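Local coordinates for protein benzoylformate Decarboxylase (Polynucleobacter necessarius, PDB 4K9Q) that probably decarboxylates benzoylformate, using thiamine diphosphate and a magnesium ion as cofactors, at residues 461-465 against 526-531; 370-374 against 399-403. One frame throughout, in Å; residues are numbered along the deposited sequence.

Both interactions touch the same thiamine diphosphate, with centres about 17 Å apart. Interaction 2 is a buried contact: the end of strand 368-372 meets the loop leading into helix 403-417, and a carboxylate is held by backbone amides of the loop that carries Leu400 to the cofactor rings. Interaction 1 lies further out and is partly buried, the chain's tail after strand 517-523 covering helix 460-468, whose start faces the diphosphate. Its chemistry is more mixed, with leucine packing, one hydrogen bond from a side-chain amide, bridging waters and a lysine pair. The two meet directly where Ile461 CG2 packs 3.6 Å from Pro374 CB.

Interaction 1. Residues 461-465 against 526-531; sequences ILKQF and KELKPL. With TPP (thiamine diphosphate), chain D.
Gln464 reaches Lys529 because its CG stands anti to its own carbonyl carbon (chi1 -67°) and the chain then runs straight out, carrying the amide beyond the helix surface to the tail. There NE2 donates to the backbone O of Lys529; the 2.5 Å between them is shorter than such a bond should be, so the exact length is doubtful. The donor arrives above the carbonyl plane, 43° out of it. A second NE2 bond goes to water 2, 3.2 Å from NE2, which passes the link on to Pro530 O. An amide suits this place, since its NH2 can serve a tail carbonyl and a water together. Alongside, the Gln464 methylenes pack on Leu528 CB and on Leu531, whose CD2 lies 3.8 Å from Gln464 CB.

The other methyl of Leu531, CD1, sits over the Phe465 ring in a CH-pi contact, 3.9 Å from its centroid and 4° off the normal. The ring also meets Tyr278, and Glu29 of the second subunit packs against it. Helix 460-468 follows strand 449-455 of the parallel sheet in the C-terminal thiamine diphosphate-binding domain, and its start faces the cofactor: Ile461 N donates to diphosphate O1B at 2.8 Å, where the helix end probably helps to offset the negative charge. Leu462, turned from the tail, lays its methyls on the thiazolium ring.

Towards the magnesium site, Leu528 CD1 rests 3.8 Å from Lys463 CB. Beyond it, Lys463 NZ and Lys526 NZ come within 4.0 Å of each other because both form salt bridges to Glu458, a magnesium ligand, and Lys463 also pairs with Asp478.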
loop_
_atom_site.group_PDB
_atom_site.type_symbol
_atom_site.label_atom_id
_atom_site.label_comp_id
_atom_site.label_asym_id
_atom_site.label_seq_id
_atom_site.Cartn_x
_atom_site.Cartn_y
_atom_site.Cartn_z
ATOM N N ILE A 461 2.124 31.532 15.761
ATOM C CA ILE A 461 0.786 31.138 15.364
ATOM C C ILE A 461 0.284 29.970 16.209
ATOM O O ILE A 461 -0.922 29.819 16.393
ATOM C CB ILE A 461 0.676 30.838 13.864
ATOM C CG1 ILE A 461 -0.807 30.821 13.454
ATOM C CG2 ILE A 461 1.345 29.528 13.537
ATOM C CD1 ILE A 461 -1.057 30.756 11.972
ATOM N N LEU A 462 1.191 29.154 16.742
ATOM C CA LEU A 462 0.744 28.080 17.640
ATOM C C LEU A 462 0.199 28.626 18.964
ATOM O O LEU A 462 -0.664 28.005 19.589
ATOM C CB LEU A 462 1.848 27.057 17.900
ATOM C CG LEU A 462 2.373 26.303 16.675
ATOM C CD1 LEU A 462 3.370 25.229 17.080
ATOM C CD2 LEU A 462 1.227 25.713 15.856
ATOM N N LYS A 463 0.692 29.780 19.395
ATOM C CA LYS A 463 0.134 30.416 20.591
ATOM C C LYS A 463 -1.225 31.034 20.269
ATOM O O LYS A 463 -2.112 31.073 21.119
ATOM C CB LYS A 463 1.095 31.469 21.164
ATOM C CG LYS A 463 2.392 30.880 21.721
ATOM C CD LYS A 463 3.239 31.941 22.405
ATOM C CE LYS A 463 4.552 31.351 22.895
ATOM N NZ LYS A 463 5.396 32.383 23.576
ATOM N N GLN A 464 -1.380 31.517 19.039
ATOM C CA GLN A 464 -2.666 32.030 18.579
ATOM C C GLN A 464 -3.678 30.890 18.595
ATOM O O GLN A 464 -4.814 31.055 19.032
ATOM C CB GLN A 464 -2.551 32.611 17.170
ATOM C CG GLN A 464 -1.691 33.878 17.082
ATOM C CD GLN A 464 -1.577 34.438 15.672
ATOM O OE1 GLN A 464 -1.223 33.728 14.723
ATOM N NE2 GLN A 464 -1.876 35.725 15.528
ATOM N N PHE A 465 -3.259 29.729 18.107
ATOM C CA PHE A 465 -4.119 28.550 18.132
ATOM C C PHE A 465 -4.432 28.076 19.544
ATOM O O PHE A 465 -5.547 27.637 19.819
ATOM C CB PHE A 465 -3.468 27.405 17.363
ATOM C CG PHE A 465 -4.004 27.227 15.992
ATOM C CD1 PHE A 465 -5.169 26.511 15.788
ATOM C CD2 PHE A 465 -3.351 27.773 14.902
ATOM C CE1 PHE A 465 -5.679 26.329 14.507
ATOM C CE2 PHE A 465 -3.856 27.602 13.617
ATOM C CZ PHE A 465 -5.022 26.877 13.424
ATOM N N LYS A 526 6.645 40.184 20.521
ATOM C CA LYS A 526 6.187 38.823 20.763
ATOM C C LYS A 526 4.675 38.797 20.919
ATOM O O LYS A 526 4.066 37.724 20.936
ATOM C CB LYS A 526 6.861 38.229 22.006
ATOM C CG LYS A 526 8.385 38.178 21.926
ATOM C CD LYS A 526 9.004 37.658 23.220
ATOM C CE LYS A 526 9.336 36.168 23.156
ATOM N NZ LYS A 526 8.143 35.273 23.085
ATOM N N GLU A 527 4.065 39.976 21.029
ATOM C CA GLU A 527 2.618 40.052 21.122
ATOM C C GLU A 527 2.038 39.560 19.811
ATOM O O GLU A 527 2.638 39.743 18.749
ATOM C CB GLU A 527 2.136 41.472 21.436
ATOM C CG GLU A 527 2.650 42.030 22.766
ATOM C CD GLU A 527 2.385 41.109 23.952
ATOM O OE1 GLU A 527 1.291 40.512 24.016
ATOM O OE2 GLU A 527 3.273 40.981 24.821
ATOM N N LEU A 528 0.877 38.924 19.891
ATOM C CA LEU A 528 0.257 38.324 18.720
ATOM C C LEU A 528 -1.199 38.752 18.605
ATOM O O LEU A 528 -1.946 38.743 19.587
ATOM C CB LEU A 528 0.339 36.794 18.802
ATOM C CG LEU A 528 1.730 36.150 18.768
ATOM C CD1 LEU A 528 1.691 34.792 19.447
ATOM C CD2 LEU A 528 2.225 36.013 17.325
ATOM N N LYS A 529 -1.590 39.135 17.397
ATOM C CA LYS A 529 -2.981 39.435 17.112
ATOM C C LYS A 529 -3.791 38.142 17.134
ATOM O O LYS A 529 -3.220 37.050 17.178
ATOM C CB LYS A 529 -3.093 40.140 15.760
ATOM C CG LYS A 529 -2.440 41.518 15.766
ATOM C CD LYS A 529 -2.234 42.061 14.370
ATOM C CE LYS A 529 -1.461 43.377 14.414
ATOM N NZ LYS A 529 -2.177 44.412 15.213
ATOM N N PRO A 530 -5.125 38.263 17.147
ATOM C CA PRO A 530 -6.021 37.100 17.076
ATOM C C PRO A 530 -5.888 36.384 15.737
ATOM O O PRO A 530 -5.508 37.016 14.750
ATOM C CB PRO A 530 -7.414 37.726 17.183
ATOM C CG PRO A 530 -7.195 39.029 17.894
ATOM C CD PRO A 530 -5.857 39.517 17.400
ATOM N N LEU A 531 -6.192 35.089 15.703
ATOM C CA LEU A 531 -6.147 34.335 14.450
ATOM C C LEU A 531 -6.963 35.005 13.342
ATOM O O LEU A 531 -6.507 35.119 12.196
ATOM C CB LEU A 531 -6.647 32.905 14.659
ATOM C CG LEU A 531 -5.648 31.806 15.013
ATOM C CD1 LEU A 531 -6.357 30.455 15.047
ATOM C CD2 LEU A 531 -4.497 31.773 14.016
HETATM N "N1'" TPP D . 6.216 21.052 11.266
HETATM C "C2'" TPP D . 6.005 21.171 9.901
HETATM C CM2 TPP D . 6.906 20.469 8.930
HETATM N "N3'" TPP D . 4.954 21.922 9.410
HETATM C "C4'" TPP D . 4.109 22.566 10.280
HETATM N "N4'" TPP D . 3.089 23.276 9.801
HETATM C "C5'" TPP D . 4.335 22.483 11.654
HETATM C "C6'" TPP D . 5.380 21.709 12.156
HETATM C "C7'" TPP D . 3.407 23.188 12.610
HETATM N N3 TPP D . 3.495 24.641 12.663
HETATM C C2 TPP D . 2.608 25.507 12.044
HETATM S S1 TPP D . 2.923 27.066 12.298
HETATM C C5 TPP D . 4.198 26.698 13.220
HETATM C C4 TPP D . 4.426 25.333 13.371
HETATM C CM4 TPP D . 5.541 24.708 14.171
HETATM C C6 TPP D . 4.944 27.857 13.820
HETATM C C7 TPP D . 5.584 28.805 12.819
HETATM O O7 TPP D . 6.422 29.634 13.592
HETATM P PA TPP D . 7.237 30.855 12.935
HETATM O O1A TPP D . 7.807 30.406 11.620
HETATM O O2A TPP D . 8.312 31.320 13.865
HETATM O O3A TPP D . 6.103 31.936 12.577
HETATM P PB TPP D . 5.254 32.863 13.579
HETATM O O1B TPP D . 3.956 32.158 13.807
HETATM O O2B TPP D . 5.042 34.172 12.852
HETATM O O3B TPP D . 5.964 33.045 14.882
HETATM O O HOH W 1 -6.246 33.665 18.842
HETATM O O HOH W 2 -3.005 36.948 12.817
#

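Interaction 2. Residues 370-374 against 399-403; sequences VEECP and GLGWD. With TPP (thiamine diphosphate), chain D.
Glu372 OE1 is gripped by the backbone of the loop that opens helix 403-417: Asp403 N donates to it at 2.9 Å, from above the carboxylate plane, and Trp402 N adds a weak bond. The other oxygen, OE2, takes a nearly straight bond from Gly401 N, 3.0 Å away with an angle of 178° at the hydrogen, on its syn side but tilted well out of the carboxylate plane. With CG anti to the backbone N (chi1 -169°) and the chain extended beyond it, the acid crosses from the strand end to these amides. A glutamate fits because it has both the length and two acceptors to spread over the three N-H groups.

Asp403 OD2 lies 2.6 Å from Glu372 OE1, the two carboxylates turned 84° against each other, so near that one acid is probably protonated. Asp403 OD1 points instead to Val370, whose CG1 methyl is 3.3 Å from it; OD1 also makes a weak hydrogen bond with Thr394 OG1. Gly401 has backbone angles at which a CB would press on the carbonyl O of Leu400, and its lack of a side chain lets the loop turn there. With an alanine at Glu372, the amides of Gly401 and Asp403 would probably be left without the carboxylate that accepts from both, and a gap would open beside Leu400 CD2, now 3.7 Å from Glu372 CG.

Held in this way, the loop presents Leu400 to the cofactor. Its backbone N donates to N3' of the aminopyrimidine at 3.1 Å, while its CD1 lies 3.4 Å from thiazolium C4 and its CG packs on the pyrimidine. A bulky aliphatic side chain touching both rings is characteristic of thiamine diphosphate enzymes, which bind the coenzyme in the bent V conformation.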
loop_
_atom_site.group_PDB
_atom_site.type_symbol
_atom_site.label_atom_id
_atom_site.label_comp_id
_atom_site.label_asym_id
_atom_site.label_seq_id
_atom_site.Cartn_x
_atom_site.Cartn_y
_atom_site.Cartn_z
ATOM N N VAL A 370 7.567 35.679 -1.672
ATOM C CA VAL A 370 7.323 34.354 -1.098
ATOM C C VAL A 370 7.088 34.526 0.400
ATOM O O VAL A 370 7.677 35.408 1.016
ATOM C CB VAL A 370 8.547 33.456 -1.332
ATOM C CG1 VAL A 370 8.347 32.077 -0.699
ATOM C CG2 VAL A 370 8.811 33.316 -2.838
ATOM N N GLU A 371 6.210 33.722 0.989
ATOM C CA GLU A 371 5.915 33.891 2.410
ATOM C C GLU A 371 5.784 32.564 3.159
ATOM O O GLU A 371 5.130 31.628 2.696
ATOM C CB GLU A 371 4.665 34.763 2.609
ATOM C CG GLU A 371 4.079 34.771 4.025
ATOM C CD GLU A 371 3.176 33.573 4.302
ATOM O OE1 GLU A 371 3.345 32.945 5.369
ATOM O OE2 GLU A 371 2.291 33.244 3.461
ATOM N N GLU A 372 6.431 32.499 4.315
ATOM C CA GLU A 372 6.262 31.403 5.264
ATOM C C GLU A 372 6.526 31.981 6.646
ATOM O O GLU A 372 7.543 31.698 7.274
ATOM C CB GLU A 372 7.215 30.245 4.957
ATOM C CG GLU A 372 6.911 28.960 5.737
ATOM C CD GLU A 372 7.772 27.793 5.296
ATOM O OE1 GLU A 372 7.589 27.286 4.163
ATOM O OE2 GLU A 372 8.646 27.384 6.080
ATOM N N CYS A 373 5.600 32.826 7.084
ATOM C CA CYS A 373 5.666 33.478 8.388
ATOM C C CYS A 373 4.224 33.516 8.856
ATOM O O CYS A 373 3.520 34.513 8.677
ATOM C CB CYS A 373 6.229 34.891 8.246
ATOM S SG CYS A 373 6.623 35.645 9.834
ATOM N N PRO A 374 3.756 32.400 9.425
ATOM C CA PRO A 374 2.316 32.206 9.603
ATOM C C PRO A 374 1.589 33.318 10.368
ATOM O O PRO A 374 0.508 33.728 9.932
ATOM C CB PRO A 374 2.241 30.871 10.356
ATOM C CG PRO A 374 3.429 30.104 9.822
ATOM C CD PRO A 374 4.522 31.167 9.694
ATOM N N GLY A 399 2.992 22.771 5.090
ATOM C CA GLY A 399 4.195 22.106 5.565
ATOM C C GLY A 399 5.424 23.003 5.604
ATOM O O GLY A 399 6.014 23.324 4.573
ATOM N N LEU A 400 5.819 23.410 6.806
ATOM C CA LEU A 400 6.965 24.289 6.960
ATOM C C LEU A 400 8.243 23.644 6.429
ATOM O O LEU A 400 8.403 22.419 6.469
ATOM C CB LEU A 400 7.135 24.684 8.430
ATOM C CG LEU A 400 5.943 25.392 9.063
ATOM C CD1 LEU A 400 6.271 25.761 10.519
ATOM C CD2 LEU A 400 5.594 26.635 8.254
ATOM N N GLY A 401 9.145 24.476 5.916
ATOM C CA GLY A 401 10.380 24.002 5.314
ATOM C C GLY A 401 10.337 24.038 3.793
ATOM O O GLY A 401 11.304 23.677 3.131
ATOM N N TRP A 402 9.214 24.473 3.230
ATOM C CA TRP A 402 9.097 24.492 1.777
ATOM C C TRP A 402 9.569 25.816 1.178
ATOM O O TRP A 402 10.279 25.829 0.172
ATOM C CB TRP A 402 7.656 24.209 1.340
ATOM C CG TRP A 402 7.514 24.116 -0.150
ATOM C CD1 TRP A 402 7.781 23.026 -0.934
ATOM C CD2 TRP A 402 7.085 25.154 -1.035
ATOM N NE1 TRP A 402 7.536 23.324 -2.252
ATOM C CE2 TRP A 402 7.107 24.624 -2.342
ATOM C CE3 TRP A 402 6.687 26.484 -0.852
ATOM C CZ2 TRP A 402 6.749 25.378 -3.465
ATOM C CZ3 TRP A 402 6.320 27.232 -1.974
ATOM C CH2 TRP A 402 6.357 26.672 -3.260
ATOM N N ASP A 403 9.176 26.924 1.794
ATOM C CA ASP A 403 9.314 28.229 1.138
ATOM C C ASP A 403 10.743 28.740 1.024
ATOM O O ASP A 403 11.111 29.356 0.018
ATOM C CB ASP A 403 8.403 29.273 1.791
ATOM C CG ASP A 403 6.934 29.048 1.442
ATOM O OD1 ASP A 403 6.490 29.609 0.418
ATOM O OD2 ASP A 403 6.242 28.292 2.167
HETATM N "N1'" TPP D . 6.216 21.052 11.266
HETATM C "C2'" TPP D . 6.005 21.171 9.901
HETATM C CM2 TPP D . 6.906 20.469 8.930
HETATM N "N3'" TPP D . 4.954 21.922 9.410
HETATM C "C4'" TPP D . 4.109 22.566 10.280
HETATM N "N4'" TPP D . 3.089 23.276 9.801
HETATM C "C5'" TPP D . 4.335 22.483 11.654
HETATM C "C6'" TPP D . 5.380 21.709 12.156
HETATM C "C7'" TPP D . 3.407 23.188 12.610
HETATM N N3 TPP D . 3.495 24.641 12.663
HETATM C C2 TPP D . 2.608 25.507 12.044
HETATM S S1 TPP D . 2.923 27.066 12.298
HETATM C C5 TPP D . 4.198 26.698 13.220
HETATM C C4 TPP D . 4.426 25.333 13.371
HETATM C CM4 TPP D . 5.541 24.708 14.171
HETATM C C6 TPP D . 4.944 27.857 13.820
HETATM C C7 TPP D . 5.584 28.805 12.819
HETATM O O7 TPP D . 6.422 29.634 13.592
HETATM P PA TPP D . 7.237 30.855 12.935
HETATM O O1A TPP D . 7.807 30.406 11.620
HETATM O O2A TPP D . 8.312 31.320 13.865
HETATM O O3A TPP D . 6.103 31.936 12.577
HETATM P PB TPP D . 5.254 32.863 13.579
HETATM O O1B TPP D . 3.956 32.158 13.807
HETATM O O2B TPP D . 5.042 34.172 12.852
HETATM O O3B TPP D . 5.964 33.045 14.882
#